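Local coordinates for TIR-like domain-containing protein (Prevotella corporis, PDB 7EBD), which belongs to the prokaryotic STING family and, as a pair of subunits, binds the ligand C2E in a pocket that both of them line, at residues Leu5-Ile10 / Met134-Arg139; Thr55-Ser60 / Tyr98-Ile103. One frame throughout, in Å; residues are numbered along the deposited sequence.

Contact 1 (Leu5-Ile10 / Met134-Arg139); sequences LPSTVI and MNNFKR
In the packing of two helices of a STING domain, Asn136 on helix 124-146 grips the first turn of helix 6-28 through Ser7 and Thr8. The segment axes approach to 8.2 Å at a crossing angle of -37°. With CG anti to the backbone N (chi1 -176°), the Asn136 side chain reaches across to helix 6-28 and presents its amide nitrogen to two hydroxyls. ND2 donates to Ser7 OG at 2.6 Å, the acceptor lying somewhat off the amide plane, and to Thr8 OG1 at 2.9 Å, nearly straight and in that plane. Both amide hydrogens are thus spent on neighbouring residues of one turn. The other end of the amide is held from its own helix: Arg139 NH2 donates to Asn136 OD1 at 2.8 Å, with the oxygen at the guanidinium edge. Donor and acceptor ends are therefore both fixed, which defines the rotation of the amide. Ser7 OG has a further partner in Glu133. Leu5, the N-cap residue, sets CD1 over a face of the amide, 3.7 Å from Asn136 ND2.

Beside this polar grip the contact turns apolar. The backbones come nearest at Ser7 and Phe137, where the two CB atoms are 4.2 Å apart. The Phe137 ring meets Ser7 O at its edge, 3.8 Å from CD1, while Ile10 CG2 approaches CE1 obliquely at 3.6 Å. Ala11 and Tyr14, further along helix 6-28, also touch the ring, and Leu104 at the start of helix 104-111 touches both Phe137 and Ile10. Beyond helix 6-28 lies the second subunit, where Ile10 packs on Ile10 of that subunit and Pro6 on its Val9, so the 6-28 side of the contact faces the dimer interface.

Contact 2 (Thr55-Ser60 / Tyr98-Ile103); sequences TDIKKS and YDMPTI. With C2E (9,9'-[(2R,3R,3aS,5S,7aR,9R,10R,10aS,12S,14aR)-3,5,10,12-tetrahydroxy-5,12-dioxidooctahydro-2H,7H-difuro[3,2-d:3',2'-j][1,3,7,9,2,8]tetraoxadiphosphacyclododecine-2,9-diyl]bis(2-amino-1,9-dihydro-6H-purin-6-one)), chain E.
Met100, a selenomethionine, points its chain at the opening turn of helix 57-67, where Ile57 and Ser60 receive it. Extended through its first two torsions, the chain carries SE to 3.8 Å from Ser60 CB; the bend at the third (chi3 -62°) then sets CE 3.8 Å from Ser60 O. Ile57 crosses this chain obliquely: its CG2 branch meets Met100 SE at 4.0 Å and also borders Pro101 O. No hydrogen bond joins the two segments; the contact is one of van der Waals packing, largely apolar, against the helix, whose start is capped by Asp56 through a weak bond from Lys58 N to OD1. The hydroxyl of Ser60 is engaged by Asp54.

Thr102 has two differently employed branches. Its methyl, CG2, faces the helix and meets Lys58 CG at 4.1 Å, whereas OG1 serves the ligand, accepting from O2' of C2E and lying close to O21, at a distance so short that its exact geometry is doubtful. Ile103 N adds a weak bond to O2'. Asp99 works from the strand end: OD1 accepts from N2 of C2E at 2.7 Å, and OD2 is hydrogen-bonded to Tyr14 OH, another residue of the pocket, which would steady the carboxylate. One face of this short connection thus packs on a helix while the other lines the pocket.

Strand 94-99 leads into the connection, Asp99 making backbone hydrogen bonds with Tyr46 and Lys48, and helix 104-111 follows it, with Leu104 and Asp108 touching Ile57. Across the dimer interface, Lys58 packs on Leu21 of the second subunit and Ile103 on its Ile103.

In the fold
From the N terminus, the chain enters contact 1 at once, with the start of helix 6-28, and returns to it only through helix 124-146, closing a loop of more than a hundred residues. Contact 2 is nested within that loop: residues 55-60 begin helix 57-67, and the chain then passes through strands 71-75 and 84-91 and along 94-99, whose end opens segment 98-103 and closes the smaller loop. The first closure joins two helices; the second joins a helix to the connection that leaves strand 94-99. Their centres lie 16 Å apart, yet Ile103 CD1 packs against Ile10 O at 3.6 Å, joining them beside the C2E pocket, and both reach the second subunit.

Contact 1 (Leu5-Ile10 / Met134-Arg139)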
ATOM      1  N   LEU A   5      -9.287  -4.967 -14.983  1.00 56.45           N
ATOM      2  CA  LEU A   5      -7.939  -4.445 -15.169  1.00 47.01           C
ATOM      3  C   LEU A   5      -7.224  -4.336 -13.826  1.00 33.32           C
ATOM      4  O   LEU A   5      -7.819  -3.887 -12.843  1.00 28.79           O
ATOM      5  CB  LEU A   5      -7.978  -3.076 -15.840  1.00 37.90           C
ATOM      6  CG  LEU A   5      -8.184  -3.073 -17.356  1.00 39.79           C
ATOM      7  CD1 LEU A   5      -7.971  -1.679 -17.913  1.00 34.30           C
ATOM      8  CD2 LEU A   5      -7.251  -4.067 -18.032  1.00 34.48           C
ATOM      9  N   PRO A   6      -5.962  -4.762 -13.752  1.00 25.67           N
ATOM     10  CA  PRO A   6      -5.235  -4.649 -12.477  1.00 32.92           C
ATOM     11  C   PRO A   6      -5.032  -3.212 -12.030  1.00 31.60           C
ATOM     12  O   PRO A   6      -4.990  -2.951 -10.821  1.00 23.53           O
ATOM     13  CB  PRO A   6      -3.901  -5.349 -12.773  1.00 32.91           C
ATOM     14  CG  PRO A   6      -3.758  -5.297 -14.257  1.00 36.18           C
ATOM     15  CD  PRO A   6      -5.148  -5.390 -14.806  1.00 33.95           C
ATOM     16  N   SER A   7      -4.917  -2.269 -12.971  1.00 27.26           N
ATOM     17  CA  SER A   7      -4.792  -0.864 -12.600  1.00 29.72           C
ATOM     18  C   SER A   7      -6.031  -0.370 -11.867  1.00 25.30           C
ATOM     19  O   SER A   7      -5.930   0.494 -10.991  1.00 23.24           O
ATOM     20  CB  SER A   7      -4.531  -0.010 -13.843  1.00 21.88           C
ATOM     21  OG  SER A   7      -5.577  -0.153 -14.786  1.00 27.43           O
ATOM     22  N   THR A   8      -7.203  -0.911 -12.203  1.00 30.49           N
ATOM     23  CA  THR A   8      -8.424  -0.549 -11.491  1.00 18.64           C
ATOM     24  C   THR A   8      -8.334  -0.937 -10.017  1.00 25.13           C
ATOM     25  O   THR A   8      -8.622  -0.125  -9.128  1.00 30.65           O
ATOM     26  CB  THR A   8      -9.625  -1.221 -12.157  1.00 18.40           C
ATOM     27  OG1 THR A   8      -9.794  -0.701 -13.481  1.00 28.71           O
ATOM     28  CG2 THR A   8     -10.889  -0.984 -11.353  1.00 21.18           C
ATOM     29  N   VAL A   9      -7.934  -2.180  -9.743  1.00 22.16           N
ATOM     30  CA  VAL A   9      -7.808  -2.639  -8.363  1.00 20.21           C
ATOM     31  C   VAL A   9      -6.714  -1.864  -7.640  1.00 19.92           C
ATOM     32  O   VAL A   9      -6.837  -1.549  -6.450  1.00 19.43           O
ATOM     33  CB  VAL A   9      -7.544  -4.156  -8.327  1.00 22.34           C
ATOM     34  CG1 VAL A   9      -7.378  -4.636  -6.896  1.00 22.63           C
ATOM     35  CG2 VAL A   9      -8.675  -4.898  -9.011  1.00 24.50           C
ATOM     36  N   ILE A  10      -5.624  -1.550  -8.346  1.00 24.73           N
ATOM     37  CA  ILE A  10      -4.553  -0.757  -7.747  1.00 26.41           C
ATOM     38  C   ILE A  10      -5.071   0.618  -7.346  1.00 14.24           C
ATOM     39  O   ILE A  10      -4.775   1.116  -6.253  1.00 18.38           O
ATOM     40  CB  ILE A  10      -3.361  -0.656  -8.718  1.00 26.22           C
ATOM     41  CG1 ILE A  10      -2.644  -2.004  -8.827  1.00 33.11           C
ATOM     42  CG2 ILE A  10      -2.393   0.426  -8.271  1.00 21.21           C
ATOM     43  CD1 ILE A  10      -2.004  -2.462  -7.540  1.00 26.96           C
HETATM   44  N   MSE A 134      -1.639   3.348 -16.990  1.00 37.63           N
HETATM   45  CA  MSE A 134      -1.540   4.638 -16.313  1.00 38.10           C
HETATM   46  C   MSE A 134      -2.828   5.448 -16.427  1.00 39.25           C
HETATM   47  O   MSE A 134      -3.335   5.983 -15.434  1.00 32.79           O
HETATM   48  CB  MSE A 134      -0.377   5.451 -16.886  1.00 62.58           C
HETATM   49  CG  MSE A 134       0.988   4.880 -16.575  1.00 91.19           C
HETATM   50 SE   MSE A 134       1.415   5.006 -14.686  1.00120.78          SE
HETATM   51  CE  MSE A 134       2.555   6.584 -14.743  1.00117.92           C
ATOM     52  N   ASN A 135      -3.350   5.536 -17.653  1.00 30.03           N
ATOM     53  CA  ASN A 135      -4.556   6.320 -17.890  1.00 34.25           C
ATOM     54  C   ASN A 135      -5.756   5.711 -17.180  1.00 29.98           C
ATOM     55  O   ASN A 135      -6.583   6.440 -16.622  1.00 30.86           O
ATOM     56  CB  ASN A 135      -4.824   6.437 -19.389  1.00 37.53           C
ATOM     57  CG  ASN A 135      -3.746   7.219 -20.112  1.00 44.84           C
ATOM     58  OD1 ASN A 135      -3.105   8.096 -19.531  1.00 42.69           O
ATOM     59  ND2 ASN A 135      -3.543   6.908 -21.387  1.00 44.39           N
ATOM     60  N   ASN A 136      -5.860   4.380 -17.171  1.00 21.28           N
ATOM     61  CA  ASN A 136      -6.961   3.744 -16.457  1.00 19.41           C
ATOM     62  C   ASN A 136      -6.838   3.949 -14.953  1.00 18.05           C
ATOM     63  O   ASN A 136      -7.843   4.186 -14.271  1.00 21.36           O
ATOM     64  CB  ASN A 136      -7.018   2.255 -16.791  1.00 20.93           C
ATOM     65  CG  ASN A 136      -8.206   1.566 -16.154  1.00 28.72           C
ATOM     66  OD1 ASN A 136      -9.348   1.763 -16.571  1.00 31.00           O
ATOM     67  ND2 ASN A 136      -7.947   0.755 -15.134  1.00 27.97           N
ATOM     68  N   PHE A 137      -5.618   3.857 -14.416  1.00 20.65           N
ATOM     69  CA  PHE A 137      -5.405   4.143 -13.001  1.00 24.26           C
ATOM     70  C   PHE A 137      -5.862   5.557 -12.665  1.00 32.41           C
ATOM     71  O   PHE A 137      -6.598   5.772 -11.695  1.00 32.06           O
ATOM     72  CB  PHE A 137      -3.929   3.944 -12.646  1.00 23.07           C
ATOM     73  CG  PHE A 137      -3.571   4.360 -11.244  1.00 20.95           C
ATOM     74  CD1 PHE A 137      -3.670   3.463 -10.194  1.00 17.51           C
ATOM     75  CD2 PHE A 137      -3.115   5.643 -10.979  1.00 23.14           C
ATOM     76  CE1 PHE A 137      -3.335   3.840  -8.908  1.00 19.88           C
ATOM     77  CE2 PHE A 137      -2.780   6.026  -9.693  1.00 20.84           C
ATOM     78  CZ  PHE A 137      -2.890   5.122  -8.656  1.00 21.59           C
ATOM     79  N   LYS A 138      -5.439   6.534 -13.473  1.00 31.74           N
ATOM     80  CA  LYS A 138      -5.821   7.921 -13.223  1.00 22.84           C
ATOM     81  C   LYS A 138      -7.328   8.110 -13.339  1.00 23.76           C
ATOM     82  O   LYS A 138      -7.931   8.838 -12.544  1.00 25.02           O
ATOM     83  CB  LYS A 138      -5.082   8.851 -14.185  1.00 18.94           C
ATOM     84  CG  LYS A 138      -3.584   8.924 -13.933  1.00 28.29           C
ATOM     85  CD  LYS A 138      -2.934  10.043 -14.730  1.00 29.64           C
ATOM     86  CE  LYS A 138      -3.146   9.858 -16.220  1.00 31.57           C
ATOM     87  NZ  LYS A 138      -2.528  10.962 -17.003  1.00 48.90           N
ATOM     88  N   ARG A 139      -7.957   7.453 -14.315  1.00 20.55           N
ATOM     89  CA  ARG A 139      -9.396   7.600 -14.504  1.00 23.88           C
ATOM     90  C   ARG A 139     -10.168   7.025 -13.322  1.00 26.82           C
ATOM     91  O   ARG A 139     -11.103   7.656 -12.813  1.00 36.28           O
ATOM     92  CB  ARG A 139      -9.824   6.920 -15.805  1.00 22.37           C
ATOM     93  CG  ARG A 139     -11.324   6.940 -16.050  1.00 26.44           C
ATOM     94  CD  ARG A 139     -11.713   6.043 -17.216  1.00 42.60           C
ATOM     95  NE  ARG A 139     -11.456   4.633 -16.932  1.00 54.78           N
ATOM     96  CZ  ARG A 139     -12.333   3.814 -16.357  1.00 51.59           C
ATOM     97  NH1 ARG A 139     -13.530   4.263 -16.001  1.00 51.76           N
ATOM     98  NH2 ARG A 139     -12.014   2.545 -16.139  1.00 44.62           N
TER

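Contact 2 (Thr55-Ser60 / Tyr98-Ile103)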
ATOM      1  N   THR A  55      11.970   1.176 -13.292  1.00 95.35           N
ATOM      2  CA  THR A  55      12.266   0.014 -12.458  1.00 96.77           C
ATOM      3  C   THR A  55      11.957   0.273 -10.987  1.00 90.67           C
ATOM      4  O   THR A  55      11.507  -0.632 -10.275  1.00 96.00           O
ATOM      5  CB  THR A  55      13.731  -0.391 -12.628  1.00 92.28           C
ATOM      6  OG1 THR A  55      14.578   0.713 -12.284  1.00 89.22           O
ATOM      7  CG2 THR A  55      14.002  -0.800 -14.068  1.00 91.58           C
ATOM      8  N   ASP A  56      12.188   1.495 -10.511  1.00 67.42           N
ATOM      9  CA  ASP A  56      12.051   1.809  -9.089  1.00 51.81           C
ATOM     10  C   ASP A  56      11.247   3.096  -8.926  1.00 35.54           C
ATOM     11  O   ASP A  56      11.771   4.193  -9.138  1.00 42.83           O
ATOM     12  CB  ASP A  56      13.419   1.928  -8.426  1.00 49.12           C
ATOM     13  CG  ASP A  56      13.359   1.736  -6.926  1.00 48.68           C
ATOM     14  OD1 ASP A  56      12.268   1.919  -6.341  1.00 47.28           O
ATOM     15  OD2 ASP A  56      14.401   1.395  -6.328  1.00 43.10           O
ATOM     16  N   ILE A  57       9.982   2.959  -8.524  1.00 36.88           N
ATOM     17  CA  ILE A  57       9.139   4.133  -8.323  1.00 28.34           C
ATOM     18  C   ILE A  57       9.520   4.857  -7.039  1.00 33.63           C
ATOM     19  O   ILE A  57       9.327   6.074  -6.924  1.00 22.84           O
ATOM     20  CB  ILE A  57       7.654   3.726  -8.336  1.00 25.24           C
ATOM     21  CG1 ILE A  57       7.286   3.138  -9.699  1.00 35.71           C
ATOM     22  CG2 ILE A  57       6.751   4.910  -8.019  1.00 20.36           C
ATOM     23  CD1 ILE A  57       5.829   2.809  -9.840  1.00 34.78           C
ATOM     24  N   LYS A  58      10.087   4.142  -6.065  1.00 35.31           N
ATOM     25  CA  LYS A  58      10.520   4.793  -4.832  1.00 36.05           C
ATOM     26  C   LYS A  58      11.622   5.811  -5.101  1.00 31.05           C
ATOM     27  O   LYS A  58      11.647   6.885  -4.490  1.00 37.41           O
ATOM     28  CB  LYS A  58      10.986   3.745  -3.822  1.00 39.46           C
ATOM     29  CG  LYS A  58       9.852   3.018  -3.121  1.00 51.00           C
ATOM     30  CD  LYS A  58      10.375   1.981  -2.140  1.00 65.42           C
ATOM     31  CE  LYS A  58      11.056   0.826  -2.864  1.00 79.59           C
ATOM     32  NZ  LYS A  58      11.388  -0.294  -1.938  1.00 85.68           N
ATOM     33  N   LYS A  59      12.533   5.498  -6.027  1.00 37.08           N
ATOM     34  CA  LYS A  59      13.598   6.439  -6.355  1.00 28.75           C
ATOM     35  C   LYS A  59      13.049   7.669  -7.067  1.00 20.87           C
ATOM     36  O   LYS A  59      13.464   8.797  -6.776  1.00 22.39           O
ATOM     37  CB  LYS A  59      14.664   5.748  -7.205  1.00 31.85           C
ATOM     38  CG  LYS A  59      15.397   4.632  -6.478  1.00 38.93           C
ATOM     39  CD  LYS A  59      16.452   3.980  -7.360  1.00 44.08           C
ATOM     40  CE  LYS A  59      17.452   3.193  -6.527  1.00 46.77           C
ATOM     41  NZ  LYS A  59      18.337   2.339  -7.368  1.00 38.74           N
ATOM     42  N   SER A  60      12.119   7.472  -8.005  1.00 21.10           N
ATOM     43  CA  SER A  60      11.481   8.613  -8.654  1.00 33.40           C
ATOM     44  C   SER A  60      10.739   9.470  -7.639  1.00 29.69           C
ATOM     45  O   SER A  60      10.763  10.704  -7.718  1.00 28.23           O
ATOM     46  CB  SER A  60      10.532   8.133  -9.752  1.00 33.54           C
ATOM     47  OG  SER A  60      11.215   7.329 -10.698  1.00 46.19           O
ATOM     48  N   TYR A  98       2.211  16.204  -1.066  1.00 16.98           N
ATOM     49  CA  TYR A  98       2.440  15.531  -2.335  1.00 17.84           C
ATOM     50  C   TYR A  98       2.632  14.039  -2.109  1.00 18.70           C
ATOM     51  O   TYR A  98       3.134  13.611  -1.065  1.00 15.52           O
ATOM     52  CB  TYR A  98       3.663  16.111  -3.066  1.00 20.45           C
ATOM     53  CG  TYR A  98       3.482  17.532  -3.558  1.00 10.43           C
ATOM     54  CD1 TYR A  98       3.617  18.611  -2.697  1.00 15.77           C
ATOM     55  CD2 TYR A  98       3.186  17.790  -4.890  1.00 12.65           C
ATOM     56  CE1 TYR A  98       3.453  19.910  -3.147  1.00 15.53           C
ATOM     57  CE2 TYR A  98       3.021  19.084  -5.349  1.00 15.02           C
ATOM     58  CZ  TYR A  98       3.156  20.139  -4.475  1.00 16.92           C
ATOM     59  OH  TYR A  98       2.990  21.428  -4.930  1.00 20.55           O
ATOM     60  N   ASP A  99       2.223  13.244  -3.096  1.00 15.39           N
ATOM     61  CA  ASP A  99       2.479  11.811  -3.020  1.00 11.99           C
ATOM     62  C   ASP A  99       2.576  11.214  -4.413  1.00 12.73           C
ATOM     63  O   ASP A  99       1.751  11.509  -5.283  1.00 21.46           O
ATOM     64  CB  ASP A  99       1.392  11.085  -2.222  1.00 23.66           C
ATOM     65  CG  ASP A  99       1.737   9.625  -1.975  1.00 25.12           C
ATOM     66  OD1 ASP A  99       2.644   9.363  -1.159  1.00 18.16           O
ATOM     67  OD2 ASP A  99       1.114   8.744  -2.602  1.00 16.31           O
HETATM   68  N   MSE A 100       3.592  10.380  -4.611  1.00 13.34           N
HETATM   69  CA  MSE A 100       3.694   9.535  -5.792  1.00 20.14           C
HETATM   70  C   MSE A 100       3.350   8.108  -5.379  1.00 16.81           C
HETATM   71  O   MSE A 100       4.013   7.538  -4.511  1.00 25.39           O
HETATM   72  CB  MSE A 100       5.094   9.610  -6.403  1.00 17.42           C
HETATM   73  CG  MSE A 100       5.278   8.739  -7.635  1.00 27.78           C
HETATM   74 SE   MSE A 100       7.081   8.837  -8.376  1.00 40.68          SE
HETATM   75  CE  MSE A 100       7.132  10.735  -8.829  1.00 20.86           C
ATOM     76  N   PRO A 101       2.305   7.537  -5.987  1.00 15.30           N
ATOM     77  CA  PRO A 101       1.799   6.237  -5.523  1.00 11.69           C
ATOM     78  C   PRO A 101       2.792   5.103  -5.716  1.00 10.31           C
ATOM     79  O   PRO A 101       2.974   4.609  -6.834  1.00 24.99           O
ATOM     80  CB  PRO A 101       0.536   6.027  -6.371  1.00 12.16           C
ATOM     81  CG  PRO A 101       0.201   7.381  -6.934  1.00 14.98           C
ATOM     82  CD  PRO A 101       1.513   8.072  -7.105  1.00 17.28           C
ATOM     83  N   THR A 102       3.437   4.677  -4.626  1.00 18.25           N
ATOM     84  CA  THR A 102       4.371   3.559  -4.700  1.00 22.32           C
ATOM     85  C   THR A 102       3.677   2.246  -5.045  1.00 22.60           C
ATOM     86  O   THR A 102       4.332   1.324  -5.548  1.00 14.84           O
ATOM     87  CB  THR A 102       5.125   3.423  -3.376  1.00 17.25           C
ATOM     88  OG1 THR A 102       4.187   3.386  -2.294  1.00 21.98           O
ATOM     89  CG2 THR A 102       6.059   4.602  -3.176  1.00 18.20           C
ATOM     90  N   ILE A 103       2.366   2.152  -4.803  1.00 12.90           N
ATOM     91  CA  ILE A 103       1.601   0.953  -5.132  1.00 11.56           C
ATOM     92  C   ILE A 103       1.691   0.613  -6.614  1.00 15.35           C
ATOM     93  O   ILE A 103       1.476  -0.541  -6.999  1.00 18.25           O
ATOM     94  CB  ILE A 103       0.131   1.133  -4.692  1.00 15.91           C
ATOM     95  CG1 ILE A 103      -0.609  -0.206  -4.707  1.00 12.05           C
ATOM     96  CG2 ILE A 103      -0.570   2.161  -5.574  1.00 11.71           C
ATOM     97  CD1 ILE A 103      -2.058  -0.108  -4.276  1.00  9.25           C
TER
HETATM   98  P1  C2E E 402      -2.267  -0.403   1.615  1.00 14.68           P
HETATM   99  O2P C2E E 402      -2.391  -0.241   3.111  1.00 19.33           O
HETATM  100  O1P C2E E 402      -3.673  -0.645   1.134  1.00 15.14           O
HETATM  101  O5' C2E E 402      -1.815   0.962   0.828  1.00 16.10           O
HETATM  102  C5' C2E E 402      -2.025   1.013  -0.549  1.00  4.91           C
HETATM  103  C4' C2E E 402      -1.151   2.150  -1.151  1.00  9.30           C
HETATM  104  O4' C2E E 402      -1.522   3.299  -0.659  1.00 10.59           O
HETATM  105  C3' C2E E 402       0.325   1.981  -0.731  1.00  5.68           C
HETATM  106  O3' C2E E 402       0.972   1.228  -1.644  1.00 19.97           O
HETATM  107  C2' C2E E 402       0.835   3.433  -0.740  1.00 10.14           C
HETATM  108  O2' C2E E 402       1.185   3.855  -2.130  1.00  9.45           O
HETATM  109  C1' C2E E 402      -0.181   4.146  -0.324  1.00 10.34           C
HETATM  110  N9  C2E E 402      -0.079   4.386   1.088  1.00 18.19           N
HETATM  111  C8  C2E E 402      -0.669   3.616   2.014  1.00 16.20           C
HETATM  112  N7  C2E E 402      -0.321   4.177   3.193  1.00 13.64           N
HETATM  113  C5  C2E E 402       0.450   5.247   2.956  1.00 21.38           C
HETATM  114  C6  C2E E 402       1.128   6.260   3.887  1.00 24.14           C
HETATM  115  O6  C2E E 402       1.009   6.169   5.060  1.00 17.95           O
HETATM  116  N1  C2E E 402       1.909   7.323   3.336  1.00 26.17           N
HETATM  117  C2  C2E E 402       2.063   7.445   1.911  1.00 23.41           C
HETATM  118  N2  C2E E 402       2.855   8.522   1.350  1.00 25.77           N
HETATM  119  N3  C2E E 402       1.418   6.480   1.024  1.00 17.62           N
HETATM  120  C4  C2E E 402       0.605   5.381   1.608  1.00  5.51           C
HETATM  121  P11 C2E E 402       2.414   0.617  -1.078  1.00 13.00           P
HETATM  122  O21 C2E E 402       3.469   1.634  -0.714  1.00 18.12           O
HETATM  123  O11 C2E E 402       3.001  -0.167  -2.228  1.00 11.82           O
HETATM  124  O5A C2E E 402       2.021  -0.478   0.091  1.00 19.35           O
HETATM  125  C5A C2E E 402       1.458  -1.634  -0.467  1.00 10.63           C
HETATM  126  C4A C2E E 402       0.990  -2.530   0.613  1.00 12.09           C
HETATM  127  O4A C2E E 402       1.996  -2.936   1.340  1.00 16.73           O
HETATM  128  C3A C2E E 402      -0.033  -1.710   1.663  1.00 12.98           C
HETATM  129  O3A C2E E 402      -1.441  -1.757   1.143  1.00 16.94           O
HETATM  130  C2A C2E E 402       0.044  -2.308   2.726  1.00 17.59           C
HETATM  131  O2A C2E E 402      -0.848  -3.520   2.735  1.00  6.43           O
HETATM  132  C1A C2E E 402       1.586  -2.787   2.786  1.00 11.68           C
HETATM  133  N91 C2E E 402       2.316  -1.878   3.382  1.00 22.29           N
HETATM  134  C81 C2E E 402       3.063  -0.881   2.872  1.00  8.66           C
HETATM  135  N71 C2E E 402       3.615  -0.230   3.914  1.00 15.59           N
HETATM  136  C51 C2E E 402       3.212  -0.826   5.031  1.00 18.04           C
HETATM  137  C61 C2E E 402       3.514  -0.534   6.500  1.00 15.63           C
HETATM  138  O61 C2E E 402       4.223   0.367   6.787  1.00 19.94           O
HETATM  139  N11 C2E E 402       2.938  -1.345   7.524  1.00 17.44           N
HETATM  140  C21 C2E E 402       2.073  -2.440   7.170  1.00 14.72           C
HETATM  141  N21 C2E E 402       1.486  -3.266   8.210  1.00 21.54           N
HETATM  142  N31 C2E E 402       1.787  -2.717   5.766  1.00 16.03           N
HETATM  143  C41 C2E E 402       2.394  -1.865   4.704  1.00  5.22           C